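PDB 4IC4: oxysterol-binding protein homolog 3, which carries sterols and phospholipids between membranes through its OSBP-related domain, whose hydrophobic pocket holds the lipid and which also binds phosphatidylinositol 4-phosphate. Local coordinates for residues Ser70-Ile75 / Phe151-Glu156; Ser104-Tyr109 / Thr199-Ile204; Thr165-Gln170 / Asn180-Leu185. All blocks are in the same frame, centred on the assembly; numbering follows the deposited sequence.

Interaction 1: residues Ser70-Ile75 / Phe151-Glu156; sequences SILQLI and FAFFAE
With CG anti to the carbonyl carbon in both (chi1 -52° and -65°), Phe-151 and Phe-153, alternate residues facing the same side of strand 150-157, bring their rings against Ile-71, Leu-72 and Ile-75 of helix 71-76. Ile-75 has its CG2 anti to the backbone N, which lays that methyl over one face of the Phe-153 ring, a CH-pi contact with CG2 3.7 Å from the centroid. The branch point follows closely: Ile-75 CB stands 3.3 Å from Phe-153 CZ, a tight fit. At the edge of the same ring and in its plane, Leu-72 O sits 3.5 Å from Phe-153 CE1; this carbonyl also accepts from Ser-76 OG. With an alanine at Phe-153, the Ile-75 methyl would probably lose the face it rests on and a gap would open between helix and strand. The setting is the OSBP-related domain, a beta barrel against which this short helix packs, the two segment axes 43° apart and 9.8 Å at their closest. Over a face of Phe-151 comes Ile-71 CG2, 4.2 Å from the ring centroid, the isoleucine standing roughly perpendicular to the phenylalanine side chain. The Ile-71 side chain lies about 7 Å from that of Lys-118, which binds phosphatidylinositol 4-phosphate. Leu-72 CD2 reaches both aromatics, 3.5 Å from Phe-151 CD1 and farther from Phe-153 CZ. The start of the helix is fixed by a capping box: Ser-70 N donates to Gln-73 OE1 (2.8 Å) on a lone pair, Gln-73 N returns a weak bond to Ser-70 OG, and that hydroxyl also pairs with Ser-321 OG.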
loop_
_atom_site.group_PDB
_atom_site.type_symbol
_atom_site.label_atom_id
_atom_site.label_comp_id
_atom_site.label_asym_id
_atom_site.label_seq_id
_atom_site.Cartn_x
_atom_site.Cartn_y
_atom_site.Cartn_z
ATOM N N SER A 70 -5.733 5.529 -5.669
ATOM C CA SER A 70 -4.826 4.953 -6.662
ATOM C C SER A 70 -3.973 3.882 -5.990
ATOM O O SER A 70 -3.960 3.772 -4.762
ATOM C CB SER A 70 -3.908 6.029 -7.248
ATOM O OG SER A 70 -2.918 6.413 -6.306
ATOM N N ILE A 71 -3.250 3.098 -6.784
ATOM C CA ILE A 71 -2.409 2.057 -6.196
ATOM C C ILE A 71 -1.319 2.677 -5.321
ATOM O O ILE A 71 -0.906 2.085 -4.325
ATOM C CB ILE A 71 -1.759 1.170 -7.278
ATOM C CG1 ILE A 71 -2.850 0.437 -8.062
ATOM C CG2 ILE A 71 -0.807 0.159 -6.626
ATOM C CD1 ILE A 71 -2.319 -0.461 -9.162
ATOM N N LEU A 72 -0.850 3.868 -5.684
ATOM C CA LEU A 72 0.169 4.528 -4.873
ATOM C C LEU A 72 -0.401 4.790 -3.483
ATOM O O LEU A 72 0.291 4.632 -2.476
ATOM C CB LEU A 72 0.596 5.853 -5.510
ATOM C CG LEU A 72 1.308 5.769 -6.863
ATOM C CD1 LEU A 72 1.522 7.178 -7.413
ATOM C CD2 LEU A 72 2.636 5.047 -6.705
ATOM N N GLN A 73 -1.669 5.190 -3.430
ATOM C CA GLN A 73 -2.320 5.450 -2.155
ATOM C C GLN A 73 -2.533 4.139 -1.382
ATOM O O GLN A 73 -2.329 4.087 -0.167
ATOM C CB GLN A 73 -3.642 6.198 -2.392
ATOM C CG GLN A 73 -3.391 7.618 -2.913
ATOM C CD GLN A 73 -4.643 8.342 -3.365
ATOM O OE1 GLN A 73 -5.419 7.829 -4.175
ATOM N NE2 GLN A 73 -4.837 9.557 -2.857
ATOM N N LEU A 74 -2.918 3.076 -2.086
ATOM C CA LEU A 74 -3.119 1.780 -1.443
ATOM C C LEU A 74 -1.839 1.298 -0.765
ATOM O O LEU A 74 -1.850 0.907 0.402
ATOM C CB LEU A 74 -3.549 0.724 -2.465
ATOM C CG LEU A 74 -3.498 -0.709 -1.918
ATOM C CD1 LEU A 74 -4.570 -0.885 -0.860
ATOM C CD2 LEU A 74 -3.696 -1.713 -3.046
ATOM N N ILE A 75 -0.732 1.319 -1.496
ATOM C CA ILE A 75 0.521 0.854 -0.919
ATOM C C ILE A 75 0.983 1.749 0.237
ATOM O O ILE A 75 1.675 1.288 1.148
ATOM C CB ILE A 75 1.598 0.728 -2.007
ATOM C CG1 ILE A 75 1.144 -0.330 -3.022
ATOM C CG2 ILE A 75 2.934 0.331 -1.385
ATOM C CD1 ILE A 75 2.084 -0.508 -4.198
ATOM N N PHE A 151 6.291 0.732 -8.886
ATOM C CA PHE A 151 6.042 1.876 -8.020
ATOM C C PHE A 151 7.182 2.017 -7.019
ATOM O O PHE A 151 7.620 1.033 -6.413
ATOM C CB PHE A 151 4.714 1.680 -7.288
ATOM C CG PHE A 151 3.567 1.356 -8.199
ATOM C CD1 PHE A 151 2.977 2.347 -8.978
ATOM C CD2 PHE A 151 3.090 0.053 -8.299
ATOM C CE1 PHE A 151 1.923 2.046 -9.847
ATOM C CE2 PHE A 151 2.034 -0.260 -9.167
ATOM C CZ PHE A 151 1.452 0.741 -9.941
ATOM N N ALA A 152 7.668 3.242 -6.849
ATOM C CA ALA A 152 8.765 3.505 -5.923
ATOM C C ALA A 152 8.271 4.333 -4.751
ATOM O O ALA A 152 7.500 5.280 -4.932
ATOM C CB ALA A 152 9.896 4.230 -6.645
ATOM N N PHE A 153 8.718 3.965 -3.552
ATOM C CA PHE A 153 8.323 4.644 -2.318
ATOM C C PHE A 153 9.520 4.969 -1.440
ATOM O O PHE A 153 10.465 4.186 -1.348
ATOM C CB PHE A 153 7.387 3.759 -1.485
ATOM C CG PHE A 153 6.065 3.482 -2.130
ATOM C CD1 PHE A 153 4.926 4.189 -1.751
ATOM C CD2 PHE A 153 5.958 2.526 -3.133
ATOM C CE1 PHE A 153 3.699 3.946 -2.371
ATOM C CE2 PHE A 153 4.738 2.279 -3.756
ATOM C CZ PHE A 153 3.609 2.992 -3.372
ATOM N N PHE A 154 9.465 6.125 -0.791
ATOM C CA PHE A 154 10.503 6.540 0.141
ATOM C C PHE A 154 9.814 7.245 1.299
ATOM O O PHE A 154 9.235 8.316 1.121
ATOM C CB PHE A 154 11.510 7.484 -0.516
ATOM C CG PHE A 154 12.649 7.882 0.391
ATOM C CD1 PHE A 154 13.363 6.914 1.095
ATOM C CD2 PHE A 154 13.016 9.215 0.530
ATOM C CE1 PHE A 154 14.430 7.272 1.924
ATOM C CE2 PHE A 154 14.082 9.585 1.354
ATOM C CZ PHE A 154 14.789 8.608 2.052
ATOM N N ALA A 155 9.863 6.629 2.476
ATOM C CA ALA A 155 9.243 7.187 3.677
ATOM C C ALA A 155 10.351 7.566 4.646
ATOM O O ALA A 155 11.301 6.802 4.827
ATOM C CB ALA A 155 8.312 6.158 4.316
ATOM N N GLU A 156 10.228 8.741 5.261
ATOM C CA GLU A 156 11.237 9.225 6.198
ATOM C C GLU A 156 10.662 9.750 7.499
ATOM O O GLU A 156 9.650 10.454 7.504
ATOM C CB GLU A 156 12.041 10.373 5.595
ATOM C CG GLU A 156 12.528 10.186 4.194
ATOM C CD GLU A 156 13.169 11.454 3.675
ATOM O OE1 GLU A 156 14.322 11.741 4.064
ATOM O OE2 GLU A 156 12.509 12.173 2.897
#

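Interaction 2: residues Ser104-Tyr109 / Thr199-Ile204; sequences SFLSIY and TQPTTI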
loop_
_atom_site.group_PDB
_atom_site.type_symbol
_atom_site.label_atom_id
_atom_site.label_comp_id
_atom_site.label_asym_id
_atom_site.label_seq_id
_atom_site.Cartn_x
_atom_site.Cartn_y
_atom_site.Cartn_z
ATOM N N SER A 104 0.947 -5.770 9.876
ATOM C CA SER A 104 -0.160 -4.834 10.048
ATOM C C SER A 104 -0.936 -4.395 8.819
ATOM O O SER A 104 -2.150 -4.204 8.902
ATOM C CB SER A 104 0.310 -3.589 10.810
ATOM O OG SER A 104 1.224 -2.822 10.050
ATOM N N PHE A 105 -0.264 -4.238 7.685
ATOM C CA PHE A 105 -0.958 -3.778 6.489
ATOM C C PHE A 105 -2.107 -4.696 6.070
ATOM O O PHE A 105 -3.062 -4.246 5.436
ATOM C CB PHE A 105 0.019 -3.614 5.320
ATOM C CG PHE A 105 0.294 -4.885 4.584
ATOM C CD1 PHE A 105 1.134 -5.849 5.122
ATOM C CD2 PHE A 105 -0.326 -5.138 3.363
ATOM C CE1 PHE A 105 1.356 -7.051 4.456
ATOM C CE2 PHE A 105 -0.113 -6.340 2.686
ATOM C CZ PHE A 105 0.731 -7.299 3.235
ATOM N N LEU A 106 -2.019 -5.978 6.418
ATOM C CA LEU A 106 -3.067 -6.928 6.052
ATOM C C LEU A 106 -4.422 -6.553 6.639
ATOM O O LEU A 106 -5.463 -6.874 6.067
ATOM C CB LEU A 106 -2.702 -8.336 6.527
ATOM C CG LEU A 106 -1.530 -9.015 5.828
ATOM C CD1 LEU A 106 -1.139 -10.264 6.611
ATOM C CD2 LEU A 106 -1.918 -9.369 4.399
ATOM N N SER A 107 -4.399 -5.861 7.772
ATOM C CA SER A 107 -5.619 -5.471 8.469
ATOM C C SER A 107 -6.611 -4.626 7.678
ATOM O O SER A 107 -7.778 -4.534 8.059
ATOM C CB SER A 107 -5.270 -4.744 9.776
ATOM O OG SER A 107 -4.612 -3.511 9.526
ATOM N N ILE A 108 -6.169 -3.997 6.592
ATOM C CA ILE A 108 -7.103 -3.177 5.822
ATOM C C ILE A 108 -8.159 -4.035 5.133
ATOM O O ILE A 108 -9.163 -3.519 4.648
ATOM C CB ILE A 108 -6.392 -2.297 4.751
ATOM C CG1 ILE A 108 -5.699 -3.168 3.702
ATOM C CG2 ILE A 108 -5.409 -1.351 5.433
ATOM C CD1 ILE A 108 -5.146 -2.373 2.525
ATOM N N TYR A 109 -7.937 -5.345 5.110
ATOM C CA TYR A 109 -8.877 -6.258 4.476
ATOM C C TYR A 109 -9.755 -6.980 5.491
ATOM O O TYR A 109 -10.438 -7.943 5.143
ATOM C CB TYR A 109 -8.116 -7.282 3.633
ATOM C CG TYR A 109 -7.300 -6.649 2.533
ATOM C CD1 TYR A 109 -7.921 -5.951 1.502
ATOM C CD2 TYR A 109 -5.905 -6.714 2.543
ATOM C CE1 TYR A 109 -7.183 -5.326 0.503
ATOM C CE2 TYR A 109 -5.150 -6.089 1.545
ATOM C CZ TYR A 109 -5.802 -5.395 0.530
ATOM O OH TYR A 109 -5.089 -4.751 -0.454
ATOM N N THR A 199 9.779 -9.250 2.216
ATOM C CA THR A 199 8.906 -9.187 1.051
ATOM C C THR A 199 7.519 -9.407 1.639
ATOM O O THR A 199 7.335 -10.288 2.479
ATOM C CB THR A 199 9.226 -10.311 0.043
ATOM O OG1 THR A 199 10.503 -10.061 -0.554
ATOM C CG2 THR A 199 8.167 -10.375 -1.050
ATOM N N GLN A 200 6.542 -8.603 1.232
ATOM C CA GLN A 200 5.202 -8.775 1.774
ATOM C C GLN A 200 4.666 -10.169 1.476
ATOM O O GLN A 200 4.915 -10.727 0.410
ATOM C CB GLN A 200 4.260 -7.695 1.232
ATOM C CG GLN A 200 4.477 -6.357 1.926
ATOM C CD GLN A 200 3.436 -5.312 1.579
ATOM O OE1 GLN A 200 3.342 -4.279 2.245
ATOM N NE2 GLN A 200 2.656 -5.567 0.536
ATOM N N PRO A 201 3.928 -10.752 2.427
ATOM C CA PRO A 201 3.370 -12.093 2.248
ATOM C C PRO A 201 2.353 -12.200 1.123
ATOM O O PRO A 201 1.735 -11.214 0.723
ATOM C CB PRO A 201 2.753 -12.392 3.608
ATOM C CG PRO A 201 2.298 -11.048 4.055
ATOM C CD PRO A 201 3.481 -10.169 3.704
ATOM N N THR A 202 2.194 -13.419 0.624
ATOM C CA THR A 202 1.250 -13.710 -0.439
ATOM C C THR A 202 -0.153 -13.707 0.151
ATOM O O THR A 202 -0.355 -14.146 1.283
ATOM C CB THR A 202 1.510 -15.113 -1.035
ATOM O OG1 THR A 202 2.854 -15.186 -1.525
ATOM C CG2 THR A 202 0.536 -15.406 -2.164
ATOM N N THR A 203 -1.116 -13.195 -0.605
ATOM C CA THR A 203 -2.503 -13.186 -0.162
ATOM C C THR A 203 -3.327 -13.843 -1.260
ATOM O O THR A 203 -2.886 -13.928 -2.406
ATOM C CB THR A 203 -3.035 -11.758 0.086
ATOM O OG1 THR A 203 -2.890 -10.972 -1.102
ATOM C CG2 THR A 203 -2.279 -11.104 1.231
ATOM N N ILE A 204 -4.517 -14.311 -0.908
ATOM C CA ILE A 204 -5.391 -14.961 -1.876
ATOM C C ILE A 204 -6.801 -14.389 -1.813
ATOM O O ILE A 204 -7.351 -14.189 -0.732
ATOM C CB ILE A 204 -5.476 -16.486 -1.618
ATOM C CG1 ILE A 204 -4.073 -17.102 -1.615
ATOM C CG2 ILE A 204 -6.348 -17.143 -2.677
ATOM C CD1 ILE A 204 -3.355 -17.035 -2.947
#
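Phe-105 and Gln-200 meet as stacked flat groups, the phenyl ring and the side-chain amide only 10° from parallel. Gln-200 OE1 lies 3.7 Å above the ring plane of Phe-105, over its centre, while Gln-200 NE2 reaches the rim and comes within 3.6 Å of Phe-105 CE2. The glutamine gets there with its chain extended beyond CG. Phe-105 has CG between its backbone N and carbonyl carbon, and at this chi1 of 84° the ring lies so that Leu-106 CG packs toward the rim of the face opposite the amide. The ring is thus held between an amide and an aliphatic branch. Pro-201 comes head-on at the edge of the Phe-105 ring, near its plane, with Pro-201 CD 3.8 Å from Phe-105 CE1. Next along, Leu-106 and Thr-203 lie alongside one another, pointing opposite ways, and their methyls touch at 3.6 Å between Leu-106 CD2 and Thr-203 CG2. The threonine hydroxyl is engaged elsewhere, in a weak bond to Leu-179 O, and Gln-200 OE1 has a weak bond of its own with Thr-78 OG1. Ser-104 O ties down the 3-10 turn 105-108 by accepting from both Ser-107 N and Ser-107 OG, the latter at 2.6 Å. The turn comes after helix 94-104, with Ser-104 and Ser-107 resting on Trp-283 of strand 281-284; across the contact, residues 199-204 link strand 195-199 to strand 203-206, which runs antiparallel between strands 177-189 and 214-225 of the barrel wall.

Interaction 3: residues Thr165-Gln170 / Asn180-Leu185; sequences TVTPSQ and NNEGIL
Thr-167 and Ser-169 pair antiparallel with Glu-182 and Asn-180 as hydrogen-bonded pairs, and Pro-168 opposite Asn-181 forms the non-hydrogen-bonded pair between them. The two segments belong to the beta hairpin of strands 160-172 and 177-189, a piece of the barrel wall. Thr-167 N and Glu-182 N exchange bonds with each other's carbonyl oxygens, both 2.9 Å. Ser-169 N to Asn-180 O is shorter, at 2.7 Å. On the face carrying Glu-182, its extended side chain leans across the strand: CB passes 3.4 Å from Thr-167 O, and the carboxylate ends beside Ser-169, with Glu-182 OE2 3.7 Å from Ser-169 OG, too far for a hydrogen bond. Thr-167, on the same face, sends its hydroxyl to Pro-149 O. On the other face Asn-181 bridges two side chains, its CB 3.6 Å from Val-166 CG2 and its amide against the ring of Pro-168. Regular pairing stops at Gly-183, whose backbone (phi 145°) suits a residue without CB: a CB here would run into Thr-165 O, which instead receives a CA-H...O contact. Beyond the break a water spans the strands, accepting from Thr-165 N and donating to Ile-184 O at 2.6 Å.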
loop_
_atom_site.group_PDB
_atom_site.type_symbol
_atom_site.label_atom_id
_atom_site.label_comp_id
_atom_site.label_asym_id
_atom_site.label_seq_id
_atom_site.Cartn_x
_atom_site.Cartn_y
_atom_site.Cartn_z
ATOM N N THR A 165 10.557 -0.686 -3.839
ATOM C CA THR A 165 10.360 -0.684 -5.287
ATOM C C THR A 165 9.485 -1.912 -5.463
ATOM O O THR A 165 9.921 -3.038 -5.200
ATOM C CB THR A 165 11.687 -0.844 -6.052
ATOM O OG1 THR A 165 12.510 0.309 -5.822
ATOM C CG2 THR A 165 11.421 -0.979 -7.538
ATOM N N VAL A 166 8.252 -1.708 -5.911
ATOM C CA VAL A 166 7.331 -2.825 -6.004
ATOM C C VAL A 166 6.515 -2.966 -7.280
ATOM O O VAL A 166 6.116 -1.982 -7.909
ATOM C CB VAL A 166 6.366 -2.768 -4.808
ATOM C CG1 VAL A 166 5.574 -1.463 -4.853
ATOM C CG2 VAL A 166 5.428 -3.944 -4.822
ATOM N N THR A 167 6.267 -4.217 -7.640
ATOM C CA THR A 167 5.466 -4.559 -8.802
ATOM C C THR A 167 4.407 -5.546 -8.343
ATOM O O THR A 167 4.731 -6.680 -7.984
ATOM C CB THR A 167 6.305 -5.235 -9.904
ATOM O OG1 THR A 167 7.197 -4.275 -10.481
ATOM C CG2 THR A 167 5.396 -5.796 -11.002
ATOM N N PRO A 168 3.134 -5.123 -8.309
ATOM C CA PRO A 168 2.073 -6.040 -7.883
ATOM C C PRO A 168 1.925 -7.115 -8.951
ATOM O O PRO A 168 2.124 -6.846 -10.135
ATOM C CB PRO A 168 0.844 -5.137 -7.802
ATOM C CG PRO A 168 1.435 -3.790 -7.466
ATOM C CD PRO A 168 2.636 -3.736 -8.378
ATOM N N SER A 169 1.596 -8.332 -8.538
ATOM C CA SER A 169 1.424 -9.415 -9.496
ATOM C C SER A 169 0.221 -10.248 -9.094
ATOM O O SER A 169 -0.188 -10.246 -7.932
ATOM C CB SER A 169 2.672 -10.298 -9.550
ATOM O OG SER A 169 2.789 -11.090 -8.384
ATOM N N GLN A 170 -0.336 -10.962 -10.063
ATOM C CA GLN A 170 -1.505 -11.790 -9.823
ATOM C C GLN A 170 -1.550 -12.972 -10.780
ATOM O O GLN A 170 -1.143 -12.867 -11.939
ATOM C CB GLN A 170 -2.765 -10.946 -9.991
ATOM C CG GLN A 170 -2.778 -10.156 -11.289
ATOM C CD GLN A 170 -3.929 -9.178 -11.375
ATOM O OE1 GLN A 170 -4.012 -8.389 -12.316
ATOM N NE2 GLN A 170 -4.825 -9.224 -10.396
ATOM N N ASN A 180 0.414 -10.792 -5.044
ATOM C CA ASN A 180 1.735 -10.580 -4.474
ATOM C C ASN A 180 2.263 -9.206 -4.828
ATOM O O ASN A 180 1.869 -8.608 -5.829
ATOM C CB ASN A 180 2.738 -11.619 -4.985
ATOM C CG ASN A 180 2.456 -13.015 -4.468
ATOM O OD1 ASN A 180 1.623 -13.734 -5.011
ATOM N ND2 ASN A 180 3.151 -13.401 -3.405
ATOM N N ASN A 181 3.147 -8.705 -3.977
ATOM C CA ASN A 181 3.810 -7.433 -4.208
ATOM C C ASN A 181 5.263 -7.862 -4.337
ATOM O O ASN A 181 5.888 -8.247 -3.346
ATOM C CB ASN A 181 3.650 -6.493 -3.012
ATOM C CG ASN A 181 2.476 -5.539 -3.162
ATOM O OD1 ASN A 181 2.102 -4.855 -2.211
ATOM N ND2 ASN A 181 1.898 -5.480 -4.357
ATOM N N GLU A 182 5.790 -7.832 -5.555
ATOM C CA GLU A 182 7.172 -8.231 -5.784
ATOM C C GLU A 182 8.085 -7.063 -5.458
ATOM O O GLU A 182 7.981 -5.987 -6.053
ATOM C CB GLU A 182 7.371 -8.667 -7.238
ATOM C CG GLU A 182 6.374 -9.722 -7.697
ATOM C CD GLU A 182 6.633 -10.216 -9.113
ATOM O OE1 GLU A 182 7.157 -9.440 -9.940
ATOM O OE2 GLU A 182 6.291 -11.384 -9.403
ATOM N N GLY A 183 8.986 -7.278 -4.509
ATOM C CA GLY A 183 9.898 -6.226 -4.117
ATOM C C GLY A 183 10.189 -6.309 -2.637
ATOM O O GLY A 183 9.339 -6.721 -1.841
ATOM N N ILE A 184 11.397 -5.914 -2.265
ATOM C CA ILE A 184 11.804 -5.959 -0.871
ATOM C C ILE A 184 11.633 -4.617 -0.175
ATOM O O ILE A 184 12.066 -3.585 -0.682
ATOM C CB ILE A 184 13.284 -6.388 -0.745
ATOM C CG1 ILE A 184 13.473 -7.778 -1.353
ATOM C CG2 ILE A 184 13.704 -6.389 0.718
ATOM C CD1 ILE A 184 14.897 -8.278 -1.306
ATOM N N LEU A 185 10.972 -4.630 0.975
ATOM C CA LEU A 185 10.817 -3.404 1.743
ATOM C C LEU A 185 12.109 -3.298 2.538
ATOM O O LEU A 185 12.469 -4.221 3.272
ATOM C CB LEU A 185 9.622 -3.484 2.694
ATOM C CG LEU A 185 8.235 -3.524 2.054
ATOM C CD1 LEU A 185 7.965 -4.930 1.539
ATOM C CD2 LEU A 185 7.179 -3.131 3.080
HETATM O O HOH W 1 12.706 -2.451 -2.911
#

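How the interactions relate
Interactions 1 and 2 are buried and bring non-strand elements, a helix and a 3-10 turn, against the barrel; interaction 3 lies nearer the surface and joins two strands of the wall itself. Their chemistry follows: aromatic and aliphatic packing in the first, an amide-on-ring stack beside apolar contacts in the second, backbone hydrogen bonds in the third. Strand 160-172 connects interactions 1 and 3, since Val-166 N reaches Phe-151 O at 2.9 Å and Val-166 CG1 packs on Ile-75 CD1. Interaction 2 adjoins strand 177-189 of the hairpin, where Gln-200 CG meets Leu-185 CD1, and touches interaction 1 through Leu-74 and Ile-108.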